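DNA polymerase II large subunit (Pyrococcus horikoshii, PDB 7OEC) belongs to a replicative DNA polymerase and is represented here by its intein, which probably excises itself by protein splicing and joins the flanking polymerase segments. Local coordinates at residues Gln20-Thr23 against Leu24-Tyr28. The protein carries 2 engineered substitutions. Residues are numbered along the deposited sequence; the frame is centred on the assembly and turned at random.
Sequences QRVT and LKELY
The flat carboxylate of Glu26 has Thr23 on one face: CG2 of Thr23 stands over OE1 of Glu26 at 4.0 Å, and OG1 of Thr23 lies obliquely off that same face. Thr23 N, slightly toward that face, and Val22 CA, 3.5 Å from Glu26 OE1, lie near the plane at the OE1 rim. Val22 CB comes in low from the other side and does not cover the second face. This arrangement is a capping box, placed where strand 18-23 gives way to a nearly perpendicular helix 24-29 in the intein splicing domain.

Two reciprocal bonds define the box. Thr23 N donates to Glu26 OE1 over 2.9 Å, reaching that oxygen on its anti side and 23° out of the carboxylate plane. In return, Glu26 N donates to Thr23 OG1 at 3.0 Å, with a nearly straight N-H...O angle of 162°. Thr23 OG1 sits between its own backbone N and carbonyl carbon (chi1 63°), which turns it toward the amide of the first helical turn. With valine at Thr23, the OG1 acceptor would be gone and Glu26 N would probably lose its capping partner, weakening the helix start.

Helical bonding begins at once, since Leu27 N donates to Thr23 O over 2.8 Å. On the inner side, Val22 touches Ile11 and Val13 of strand 10-15, while Leu27 packs on Ile67, Val70 and Leu151, tying the turn to neighbouring strands. The side chains of Val22 and Leu27 cross at about a right angle, and their meeting point is Val22 CG2 against Leu27 CB, 4.0 Å apart.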
ATOM      1  N   GLN A  20       9.082   3.111  11.161  1.00 29.96           N
ATOM      2  CA  GLN A  20       8.969   1.675  11.290  1.00 30.59           C
ATOM      3  C   GLN A  20       7.882   1.148  10.401  1.00 28.56           C
ATOM      4  O   GLN A  20       7.104   1.908   9.832  1.00 26.80           O
ATOM      5  CB  GLN A  20       8.558   1.315  12.675  1.00 32.14           C
ATOM      6  CG  GLN A  20       7.336   1.968  13.073  1.00 32.58           C
ATOM      7  CD  GLN A  20       7.312   2.028  14.549  1.00 36.37           C
ATOM      8  OE1 GLN A  20       7.788   2.990  15.167  1.00 41.65           O
ATOM      9  NE2 GLN A  20       6.820   0.958  15.148  1.00 38.84           N
ATOM     10  N   ARG A  21       7.805  -0.172  10.344  1.00 26.77           N
ATOM     11  CA  ARG A  21       6.805  -0.852   9.545  1.00 23.91           C
ATOM     12  C   ARG A  21       5.804  -1.505  10.476  1.00 22.62           C
ATOM     13  O   ARG A  21       6.185  -2.098  11.488  1.00 26.88           O
ATOM     14  CB  ARG A  21       7.427  -1.887   8.612  1.00 28.54           C
ATOM     15  CG  ARG A  21       8.017  -1.270   7.418  1.00 32.40           C
ATOM     16  CD  ARG A  21       8.390  -2.388   6.489  1.00 39.78           C
ATOM     17  NE  ARG A  21       9.611  -1.963   5.915  1.00 45.33           N
ATOM     18  CZ  ARG A  21      10.476  -2.728   5.299  1.00 46.92           C
ATOM     19  NH1 ARG A  21      11.547  -2.085   4.867  1.00 53.32           N
ATOM     20  NH2 ARG A  21      10.308  -4.068   5.169  1.00 38.80           N
ATOM     21  N   VAL A  22       4.521  -1.356  10.165  1.00 21.62           N
ATOM     22  CA  VAL A  22       3.479  -2.079  10.890  1.00 20.04           C
ATOM     23  C   VAL A  22       2.610  -2.776   9.863  1.00 18.87           C
ATOM     24  O   VAL A  22       2.529  -2.350   8.720  1.00 22.18           O
ATOM     25  CB  VAL A  22       2.613  -1.163  11.773  1.00 22.08           C
ATOM     26  CG1 VAL A  22       3.455  -0.490  12.828  1.00 26.22           C
ATOM     27  CG2 VAL A  22       1.936  -0.127  10.951  1.00 22.38           C
ATOM     28  N   THR A  23       1.946  -3.857  10.263  1.00 18.85           N
ATOM     29  CA  THR A  23       1.008  -4.423   9.303  1.00 18.14           C
ATOM     30  C   THR A  23      -0.241  -3.552   9.245  1.00 18.40           C
ATOM     31  O   THR A  23      -0.517  -2.760  10.144  1.00 19.03           O
ATOM     32  CB  THR A  23       0.572  -5.832   9.686  1.00 20.42           C
ATOM     33  OG1 THR A  23      -0.125  -5.777  10.919  1.00 22.21           O
ATOM     34  CG2 THR A  23       1.759  -6.801   9.769  1.00 23.19           C
ATOM     35  N   LEU A  24      -1.017  -3.714   8.181  1.00 19.07           N
ATOM     36  CA  LEU A  24      -2.252  -2.950   8.080  1.00 19.09           C
ATOM     37  C   LEU A  24      -3.226  -3.335   9.184  1.00 18.27           C
ATOM     38  O   LEU A  24      -3.964  -2.488   9.691  1.00 20.10           O
ATOM     39  CB  LEU A  24      -2.882  -3.159   6.715  1.00 20.85           C
ATOM     40  CG  LEU A  24      -2.352  -2.309   5.602  1.00 25.04           C
ATOM     41  CD1 LEU A  24      -2.980  -2.689   4.353  1.00 27.13           C
ATOM     42  CD2 LEU A  24      -2.700  -0.909   5.882  1.00 31.24           C
ATOM     43  N   LYS A  25      -3.272  -4.611   9.549  1.00 18.60           N
ATOM     44  CA  LYS A  25      -4.092  -4.997  10.696  1.00 19.41           C
ATOM     45  C   LYS A  25      -3.644  -4.291  11.987  1.00 19.98           C
ATOM     46  O   LYS A  25      -4.477  -3.784  12.764  1.00 21.07           O
ATOM     47  CB  LYS A  25      -4.107  -6.516  10.828  1.00 24.84           C
ATOM     48  CG  LYS A  25      -5.046  -6.989  11.946  1.00 31.05           C
ATOM     49  CD  LYS A  25      -5.157  -8.501  11.954  1.00 39.58           C
ATOM     50  CE  LYS A  25      -5.568  -8.975  13.344  1.00 46.54           C
ATOM     51  NZ  LYS A  25      -5.245 -10.458  13.587  1.00 53.90           N
ATOM     52  N   GLU A  26      -2.322  -4.236  12.238  1.00 19.60           N
ATOM     53  CA  GLU A  26      -1.801  -3.511  13.403  1.00 20.21           C
ATOM     54  C   GLU A  26      -2.114  -2.025  13.303  1.00 19.19           C
ATOM     55  O   GLU A  26      -2.473  -1.373  14.298  1.00 21.16           O
ATOM     56  CB  GLU A  26      -0.281  -3.683  13.525  1.00 23.22           C
ATOM     57  CG  GLU A  26       0.149  -5.065  13.887  1.00 30.85           C
ATOM     58  CD  GLU A  26       1.693  -5.214  13.879  1.00 36.35           C
ATOM     59  OE1 GLU A  26       2.441  -4.628  13.011  1.00 31.32           O
ATOM     60  OE2 GLU A  26       2.144  -5.957  14.765  1.00 45.90           O
ATOM     61  N   LEU A  27      -1.994  -1.474  12.096  1.00 19.10           N
ATOM     62  CA  LEU A  27      -2.323  -0.067  11.899  1.00 18.68           C
ATOM     63  C   LEU A  27      -3.778   0.201  12.273  1.00 18.56           C
ATOM     64  O   LEU A  27      -4.084   1.171  12.974  1.00 19.35           O
ATOM     65  CB  LEU A  27      -2.028   0.351  10.453  1.00 19.84           C
ATOM     66  CG  LEU A  27      -2.294   1.821  10.098  1.00 20.92           C
ATOM     67  CD1 LEU A  27      -1.328   2.664  10.896  1.00 24.45           C
ATOM     68  CD2 LEU A  27      -2.159   2.057   8.639  1.00 25.67           C
ATOM     69  N   TYR A  28      -4.685  -0.654  11.812  1.00 18.92           N
ATOM     70  CA  TYR A  28      -6.094  -0.511  12.143  1.00 18.94           C
ATOM     71  C   TYR A  28      -6.284  -0.489  13.653  1.00 19.86           C
ATOM     72  O   TYR A  28      -7.074   0.304  14.178  1.00 22.62           O
ATOM     73  CB  TYR A  28      -6.866  -1.657  11.462  1.00 19.98           C
ATOM     74  CG  TYR A  28      -8.348  -1.555  11.663  1.00 20.00           C
ATOM     75  CD1 TYR A  28      -9.107  -0.670  10.927  1.00 20.67           C
ATOM     76  CD2 TYR A  28      -8.963  -2.331  12.601  1.00 22.03           C
ATOM     77  CE1 TYR A  28     -10.413  -0.555  11.140  1.00 23.85           C
ATOM     78  CE2 TYR A  28     -10.290  -2.249  12.819  1.00 24.92           C
ATOM     79  CZ  TYR A  28     -11.017  -1.338  12.086  1.00 25.05           C
ATOM     80  OH  TYR A  28     -12.366  -1.174  12.282  1.00 31.01           O
TER